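Local coordinates for superoxide dismutase (Candida albicans, PDB 4GUN), which probably disproportionates superoxide radicals to hydrogen peroxide and molecular oxygen in the cytosol, using a bound manganese ion, at residues S102-Q107 against A198-R203; A110-V115 against I119-S124; K106-V109 against S114-N117. The protein carries 2 engineered substitutions. All blocks are in the same frame, centred on the assembly; numbering follows the deposited sequence.

Interaction 1 (S102-Q107 against A198-R203). With SO4 (sulfate ion), chain R.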
loop_
_atom_site.group_PDB
_atom_site.type_symbol
_atom_site.label_atom_id
_atom_site.label_comp_id
_atom_site.label_asym_id
_atom_site.label_seq_id
_atom_site.Cartn_x
_atom_site.Cartn_y
_atom_site.Cartn_z
ATOM N N SER A 102 -6.983 -9.407 -36.894
ATOM C CA SER A 102 -5.970 -8.459 -36.400
ATOM C C SER A 102 -5.156 -9.153 -35.314
ATOM O O SER A 102 -5.653 -10.121 -34.715
ATOM C CB SER A 102 -6.609 -7.168 -35.875
ATOM O OG SER A 102 -7.304 -7.329 -34.647
ATOM N N ALA A 103 -3.910 -8.685 -35.059
ATOM C CA ALA A 103 -3.036 -9.279 -34.020
ATOM C C ALA A 103 -3.722 -9.363 -32.655
ATOM O O ALA A 103 -3.665 -10.413 -32.004
ATOM C CB ALA A 103 -1.708 -8.525 -33.929
ATOM N N LEU A 104 -4.441 -8.290 -32.251
ATOM C CA LEU A 104 -5.186 -8.272 -30.987
ATOM C C LEU A 104 -6.339 -9.278 -31.020
ATOM O O LEU A 104 -6.486 -10.046 -30.075
ATOM C CB LEU A 104 -5.718 -6.852 -30.648
ATOM C CG LEU A 104 -6.657 -6.785 -29.423
ATOM C CD1 LEU A 104 -5.946 -7.149 -28.123
ATOM C CD2 LEU A 104 -7.392 -5.464 -29.339
ATOM N N GLY A 105 -7.142 -9.246 -32.090
ATOM C CA GLY A 105 -8.292 -10.129 -32.288
ATOM C C GLY A 105 -7.915 -11.594 -32.275
ATOM O O GLY A 105 -8.630 -12.416 -31.702
ATOM N N LYS A 106 -6.774 -11.916 -32.887
ATOM C CA LYS A 106 -6.195 -13.264 -32.924
ATOM C C LYS A 106 -5.791 -13.678 -31.503
ATOM O O LYS A 106 -6.044 -14.816 -31.111
ATOM C CB LYS A 106 -4.941 -13.297 -33.831
ATOM C CG LYS A 106 -5.235 -13.631 -35.288
ATOM C CD LYS A 106 -4.045 -14.313 -35.982
ATOM C CE LYS A 106 -3.042 -13.339 -36.547
ATOM N NZ LYS A 106 -1.882 -14.039 -37.154
ATOM N N GLN A 107 -5.183 -12.756 -30.733
ATOM C CA GLN A 107 -4.769 -13.042 -29.351
ATOM C C GLN A 107 -5.960 -13.290 -28.414
ATOM O O GLN A 107 -5.896 -14.225 -27.625
ATOM C CB GLN A 107 -3.802 -11.985 -28.808
ATOM C CG GLN A 107 -2.977 -12.472 -27.607
ATOM C CD GLN A 107 -1.932 -13.514 -27.943
ATOM O OE1 GLN A 107 -1.421 -13.587 -29.065
ATOM N NE2 GLN A 107 -1.557 -14.315 -26.958
ATOM N N ALA A 198 -10.926 -0.358 -32.188
ATOM C CA ALA A 198 -9.972 -0.062 -33.264
ATOM C C ALA A 198 -8.709 0.567 -32.647
ATOM O O ALA A 198 -7.596 0.300 -33.114
ATOM C CB ALA A 198 -10.588 0.875 -34.291
ATOM N N GLU A 199 -8.888 1.369 -31.567
ATOM C CA GLU A 199 -7.773 1.956 -30.824
ATOM C C GLU A 199 -7.006 0.840 -30.120
ATOM O O GLU A 199 -5.782 0.843 -30.154
ATOM C CB GLU A 199 -8.232 3.044 -29.816
ATOM C CG GLU A 199 -7.105 3.666 -28.979
ATOM C CD GLU A 199 -5.950 4.329 -29.720
ATOM O OE1 GLU A 199 -6.170 4.809 -30.853
ATOM O OE2 GLU A 199 -4.829 4.381 -29.167
ATOM N N ALA A 200 -7.732 -0.127 -29.522
ATOM C CA ALA A 200 -7.159 -1.274 -28.833
ATOM C C ALA A 200 -6.254 -2.091 -29.791
ATOM O O ALA A 200 -5.126 -2.457 -29.427
ATOM C CB ALA A 200 -8.285 -2.130 -28.273
ATOM N N GLU A 201 -6.741 -2.342 -31.031
ATOM C CA GLU A 201 -6.002 -3.050 -32.080
ATOM C C GLU A 201 -4.684 -2.315 -32.411
ATOM O O GLU A 201 -3.625 -2.941 -32.484
ATOM C CB GLU A 201 -6.844 -3.119 -33.366
ATOM C CG GLU A 201 -8.027 -4.058 -33.332
ATOM C CD GLU A 201 -8.824 -4.071 -34.621
ATOM O OE1 GLU A 201 -8.295 -3.639 -35.669
ATOM O OE2 GLU A 201 -9.999 -4.490 -34.576
ATOM N N SER A 202 -4.757 -0.992 -32.614
ATOM C CA SER A 202 -3.585 -0.168 -32.922
ATOM C C SER A 202 -2.559 -0.228 -31.772
ATOM O O SER A 202 -1.360 -0.354 -32.037
ATOM C CB SER A 202 -4.009 1.276 -33.185
ATOM O OG SER A 202 -2.890 2.076 -33.520
ATOM N N ARG A 203 -3.031 -0.168 -30.505
ATOM C CA ARG A 203 -2.168 -0.230 -29.322
ATOM C C ARG A 203 -1.404 -1.542 -29.228
ATOM O O ARG A 203 -0.209 -1.531 -28.920
ATOM C CB ARG A 203 -2.973 0.016 -28.048
ATOM C CG ARG A 203 -3.354 1.457 -27.878
ATOM C CD ARG A 203 -4.259 1.624 -26.694
ATOM N NE ARG A 203 -4.705 3.007 -26.549
ATOM C CZ ARG A 203 -5.656 3.397 -25.712
ATOM N NH1 ARG A 203 -6.279 2.510 -24.941
ATOM N NH2 ARG A 203 -6.031 4.661 -25.672
HETATM S S SO4 R . -2.838 -5.467 -37.244
HETATM O O1 SO4 R . -1.447 -5.332 -37.674
HETATM O O2 SO4 R . -2.934 -6.599 -36.342
HETATM O O3 SO4 R . -3.277 -4.242 -36.567
HETATM O O4 SO4 R . -3.710 -5.698 -38.397
HETATM O O HOH W 1 -3.830 -5.700 -33.472
#
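L104, in the first turn of helix 103-112, reaches across to helix 197-205 and shows how one branched side chain can carry the apolar part of a helix-helix contact. Its CB starts over the backbone of the partner helix, 4.1 Å from CA of E201. With chi1 at 173°, CG lies opposite the backbone nitrogen, and of the two methyls beyond it CD2 does the touching. This methyl rests on the peptide link between A200 and E201, 3.6 Å from A200 C, and meets the A200 methyl as well, CD2 to CB at 3.6 Å.

A polar fringe runs beside this apolar patch. S102 is the N-cap of helix 103-112: its OG accepts a bond from G105 N at 3.2 Å and is also hydrogen-bonded to D99 O. The extended chain of E201 passes alongside, with its CD 3.6 Å from S102 OG but no hydrogen bond between the two; the carboxylate instead takes N-H of D99 through OE2. A sulfate, probably from the crystallisation liquor, sits at the same helix start and receives the A103 N-H through O2 in an almost straight bond (2.6 Å, 175°). One water accepts from L104 N and lies 2.9 Å from E201 O, linking the two backbones.

The antiparallel sheet of the C-terminal domain packs against the two helices. I166 of strand 163-170 touches both L104 and A200, L147 of strand 146-153 touches L104, and Y204 of helix 197-205 extends the packing along helix 103-112.

Interaction 2 (A110-V115 against I119-S124); sequences AQYGSV and IDITNS
With chi1 near -57° in Y112 and -68° in I121, CG of the tyrosine and CG1 of the isoleucine each stand opposite their own carbonyl carbon, and the ring and the CD1 methyl meet between the two helices. I121 CD1 comes to 3.6 Å from Y112 CD1 and 3.8 Å from CE1, the two side chains meeting obliquely. This pair meets through carbon alone.

The second meeting lies closer to the turn. V115 O accepts the N-H of I119 at 2.8 Å with an N-H...O angle of 160°, an i to i+4 bond in the first turn of helix 115-127. On the same pair of residues, V115 CG1 lies 3.8 Å from I119 CD1, so a backbone bond and a methyl contact act together on one helical turn. I119 CG1 also passes 3.3 Å from V115 O.

Between these two meetings the chain turns at G113. This first residue past helix 103-112 to leave helical geometry has a positive phi, which suits glycine. The result is two consecutive helices of the C-terminal domain joined by a tight turn. N143 of the second subunit packs on Y112 and Q142 of that subunit on I121, so the same two side chains also take part in a subunit interface. Within the chain, W192 packs on I119, and strand 146-153 flanks the helix pair, L147 touching Y112 and V149 touching I121.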
loop_
_atom_site.group_PDB
_atom_site.type_symbol
_atom_site.label_atom_id
_atom_site.label_comp_id
_atom_site.label_asym_id
_atom_site.label_seq_id
_atom_site.Cartn_x
_atom_site.Cartn_y
_atom_site.Cartn_z
ATOM N N ALA A 110 -7.356 -16.767 -29.260
ATOM C CA ALA A 110 -6.444 -17.800 -28.746
ATOM C C ALA A 110 -6.566 -17.980 -27.230
ATOM O O ALA A 110 -6.678 -19.110 -26.758
ATOM C CB ALA A 110 -5.003 -17.452 -29.113
ATOM N N GLN A 111 -6.548 -16.868 -26.474
ATOM C CA GLN A 111 -6.570 -16.879 -25.006
ATOM C C GLN A 111 -7.910 -16.975 -24.292
ATOM O O GLN A 111 -7.958 -17.586 -23.230
ATOM C CB GLN A 111 -5.818 -15.665 -24.475
ATOM C CG GLN A 111 -4.318 -15.703 -24.750
ATOM C CD GLN A 111 -3.602 -14.629 -23.992
ATOM O OE1 GLN A 111 -3.053 -13.707 -24.575
ATOM N NE2 GLN A 111 -3.610 -14.708 -22.672
ATOM N N TYR A 112 -8.956 -16.292 -24.796
ATOM C CA TYR A 112 -10.286 -16.193 -24.149
ATOM C C TYR A 112 -11.441 -16.824 -24.913
ATOM O O TYR A 112 -12.536 -16.940 -24.359
ATOM C CB TYR A 112 -10.631 -14.713 -23.864
ATOM C CG TYR A 112 -9.598 -14.016 -23.007
ATOM C CD1 TYR A 112 -9.606 -14.155 -21.627
ATOM C CD2 TYR A 112 -8.605 -13.224 -23.582
ATOM C CE1 TYR A 112 -8.662 -13.513 -20.832
ATOM C CE2 TYR A 112 -7.643 -12.590 -22.796
ATOM C CZ TYR A 112 -7.667 -12.750 -21.424
ATOM O OH TYR A 112 -6.729 -12.128 -20.641
ATOM N N GLY A 113 -11.206 -17.196 -26.172
ATOM C CA GLY A 113 -12.230 -17.792 -27.024
ATOM C C GLY A 113 -13.067 -16.742 -27.726
ATOM O O GLY A 113 -13.332 -16.869 -28.919
ATOM N N SER A 114 -13.452 -15.666 -26.989
ATOM C CA SER A 114 -14.298 -14.562 -27.477
ATOM C C SER A 114 -14.079 -13.272 -26.718
ATOM O O SER A 114 -13.613 -13.293 -25.570
ATOM C CB SER A 114 -15.778 -14.931 -27.355
ATOM O OG SER A 114 -16.149 -15.161 -26.003
ATOM N N VAL A 115 -14.470 -12.151 -27.355
ATOM C CA VAL A 115 -14.475 -10.792 -26.798
ATOM C C VAL A 115 -15.441 -10.771 -25.603
ATOM O O VAL A 115 -15.090 -10.220 -24.554
ATOM C CB VAL A 115 -14.886 -9.740 -27.864
ATOM C CG1 VAL A 115 -14.865 -8.322 -27.287
ATOM C CG2 VAL A 115 -13.967 -9.823 -29.065
ATOM N N ILE A 119 -14.673 -9.541 -21.910
ATOM C CA ILE A 119 -15.490 -8.469 -21.296
ATOM C C ILE A 119 -16.029 -8.946 -19.921
ATOM O O ILE A 119 -15.999 -8.172 -18.947
ATOM C CB ILE A 119 -16.612 -7.990 -22.277
ATOM C CG1 ILE A 119 -16.004 -7.222 -23.482
ATOM C CG2 ILE A 119 -17.674 -7.128 -21.553
ATOM C CD1 ILE A 119 -17.031 -6.833 -24.579
ATOM N N ASP A 120 -16.471 -10.230 -19.837
ATOM C CA ASP A 120 -16.970 -10.814 -18.575
ATOM C C ASP A 120 -15.899 -10.829 -17.492
ATOM O O ASP A 120 -16.183 -10.487 -16.342
ATOM C CB ASP A 120 -17.504 -12.235 -18.783
ATOM C CG ASP A 120 -18.822 -12.325 -19.510
ATOM O OD1 ASP A 120 -19.579 -11.318 -19.508
ATOM O OD2 ASP A 120 -19.107 -13.400 -20.076
ATOM N N ILE A 121 -14.675 -11.235 -17.861
ATOM C CA ILE A 121 -13.517 -11.266 -16.962
ATOM C C ILE A 121 -13.178 -9.834 -16.488
ATOM O O ILE A 121 -13.006 -9.625 -15.285
ATOM C CB ILE A 121 -12.316 -12.018 -17.596
ATOM C CG1 ILE A 121 -12.627 -13.519 -17.733
ATOM C CG2 ILE A 121 -11.039 -11.808 -16.786
ATOM C CD1 ILE A 121 -11.852 -14.227 -18.832
ATOM N N THR A 122 -13.146 -8.861 -17.412
ATOM C CA THR A 122 -12.889 -7.461 -17.066
ATOM C C THR A 122 -13.971 -6.897 -16.127
ATOM O O THR A 122 -13.649 -6.173 -15.183
ATOM C CB THR A 122 -12.732 -6.584 -18.322
ATOM O OG1 THR A 122 -11.743 -7.150 -19.184
ATOM C CG2 THR A 122 -12.334 -5.145 -17.981
ATOM N N ASN A 123 -15.248 -7.216 -16.401
ATOM C CA ASN A 123 -16.348 -6.735 -15.573
ATOM C C ASN A 123 -16.252 -7.307 -14.161
ATOM O O ASN A 123 -16.582 -6.595 -13.212
ATOM C CB ASN A 123 -17.706 -6.999 -16.226
ATOM C CG ASN A 123 -18.028 -6.079 -17.374
ATOM O OD1 ASN A 123 -17.504 -4.967 -17.499
ATOM N ND2 ASN A 123 -18.885 -6.540 -18.270
ATOM N N SER A 124 -15.734 -8.566 -14.028
ATOM C CA SER A 124 -15.502 -9.240 -12.744
ATOM C C SER A 124 -14.372 -8.536 -11.974
ATOM O O SER A 124 -14.493 -8.341 -10.769
ATOM C CB SER A 124 -15.198 -10.725 -12.938
ATOM O OG SER A 124 -16.397 -11.484 -12.925
#

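Interaction 3 (K106-V109 against S114-N117); sequences KQIV and SVSN
I108 and V115 face each other across two consecutive helices of the C-terminal domain joined by a tight turn at G113, where the middle of helix 103-112 lies against the start of helix 115-127. The apolar part of the contact rests on one methyl. I108 CG2, set opposite its backbone nitrogen while CG1 takes the position beside it (chi1 -67°), reaches the start of helix 115-127 and meets V115 CG2 at 4.1 Å. P98, in the loop ahead of helix 103-112, touches both of these side chains, and L147 of strand 146-153 adds to the packing on I108.

The same methyl also packs on backbone. It sits over the peptide link that leads into the second helix, I108 CG2 being 3.8 Å from S114 C and 3.8 Å from V115 N. One methyl thus touches both the backbone entering helix 115-127 and a side chain on it.

The polar bonds are made by S114-N117, within the segment and back to Y112. S114 is the N-cap residue, and its CB points away from helix 103-112. N117 turns back through ND2 to the carbonyl of Y112, tying the helix pair together. At the cap, S114 OG and S116 OG share a hydrogen bond of 3.0 Å.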
loop_
_atom_site.group_PDB
_atom_site.type_symbol
_atom_site.label_atom_id
_atom_site.label_comp_id
_atom_site.label_asym_id
_atom_site.label_seq_id
_atom_site.Cartn_x
_atom_site.Cartn_y
_atom_site.Cartn_z
ATOM N N LYS A 106 -6.774 -11.916 -32.887
ATOM C CA LYS A 106 -6.195 -13.264 -32.924
ATOM C C LYS A 106 -5.791 -13.678 -31.503
ATOM O O LYS A 106 -6.044 -14.816 -31.111
ATOM C CB LYS A 106 -4.941 -13.297 -33.831
ATOM C CG LYS A 106 -5.235 -13.631 -35.288
ATOM C CD LYS A 106 -4.045 -14.313 -35.982
ATOM C CE LYS A 106 -3.042 -13.339 -36.547
ATOM N NZ LYS A 106 -1.882 -14.039 -37.154
ATOM N N GLN A 107 -5.183 -12.756 -30.733
ATOM C CA GLN A 107 -4.769 -13.042 -29.351
ATOM C C GLN A 107 -5.960 -13.290 -28.414
ATOM O O GLN A 107 -5.896 -14.225 -27.625
ATOM C CB GLN A 107 -3.802 -11.985 -28.808
ATOM C CG GLN A 107 -2.977 -12.472 -27.607
ATOM C CD GLN A 107 -1.932 -13.514 -27.943
ATOM O OE1 GLN A 107 -1.421 -13.587 -29.065
ATOM N NE2 GLN A 107 -1.557 -14.315 -26.958
ATOM N N ILE A 108 -7.045 -12.483 -28.535
ATOM C CA ILE A 108 -8.286 -12.618 -27.759
ATOM C C ILE A 108 -8.880 -14.010 -27.990
ATOM O O ILE A 108 -9.242 -14.686 -27.025
ATOM C CB ILE A 108 -9.309 -11.489 -28.091
ATOM C CG1 ILE A 108 -8.781 -10.098 -27.623
ATOM C CG2 ILE A 108 -10.722 -11.794 -27.502
ATOM C CD1 ILE A 108 -9.530 -8.927 -28.150
ATOM N N VAL A 109 -8.970 -14.422 -29.270
ATOM C CA VAL A 109 -9.525 -15.711 -29.676
ATOM C C VAL A 109 -8.684 -16.858 -29.115
ATOM O O VAL A 109 -9.233 -17.777 -28.496
ATOM C CB VAL A 109 -9.755 -15.796 -31.206
ATOM C CG1 VAL A 109 -10.040 -17.232 -31.649
ATOM C CG2 VAL A 109 -10.879 -14.855 -31.648
ATOM N N SER A 114 -13.452 -15.666 -26.989
ATOM C CA SER A 114 -14.298 -14.562 -27.477
ATOM C C SER A 114 -14.079 -13.272 -26.718
ATOM O O SER A 114 -13.613 -13.293 -25.570
ATOM C CB SER A 114 -15.778 -14.931 -27.355
ATOM O OG SER A 114 -16.149 -15.161 -26.003
ATOM N N VAL A 115 -14.470 -12.151 -27.355
ATOM C CA VAL A 115 -14.475 -10.792 -26.798
ATOM C C VAL A 115 -15.441 -10.771 -25.603
ATOM O O VAL A 115 -15.090 -10.220 -24.554
ATOM C CB VAL A 115 -14.886 -9.740 -27.864
ATOM C CG1 VAL A 115 -14.865 -8.322 -27.287
ATOM C CG2 VAL A 115 -13.967 -9.823 -29.065
ATOM N N SER A 116 -16.628 -11.415 -25.756
ATOM C CA SER A 116 -17.616 -11.490 -24.692
ATOM C C SER A 116 -17.049 -12.097 -23.411
ATOM O O SER A 116 -17.327 -11.571 -22.336
ATOM C CB SER A 116 -18.879 -12.206 -25.156
ATOM O OG SER A 116 -18.588 -13.543 -25.522
ATOM N N ASN A 117 -16.208 -13.156 -23.524
ATOM C CA ASN A 117 -15.582 -13.803 -22.367
ATOM C C ASN A 117 -14.560 -12.876 -21.712
ATOM O O ASN A 117 -14.488 -12.809 -20.489
ATOM C CB ASN A 117 -14.942 -15.154 -22.747
ATOM C CG ASN A 117 -14.477 -15.992 -21.560
ATOM O OD1 ASN A 117 -15.029 -15.928 -20.450
ATOM N ND2 ASN A 117 -13.466 -16.831 -21.776
#

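In the fold
Helix 103-112 is common to all three contacts, which lie in the C-terminal domain on one side of the chain's centre. Interaction 1 joins its start to helix 197-205, about 90 residues later; interactions 2 and 3 join its later turns and end to helix 115-127, immediately after it. Between centres, interactions 2 and 3 are about 6 Å apart, while interaction 1 lies about 10 Å from interaction 3 and 14 Å from interaction 2. A single short helix thus brings local and sequence-distant partners together beside strand 146-153. All three contacts lie away from the manganese site, in the same domain that supplies D170 and H174.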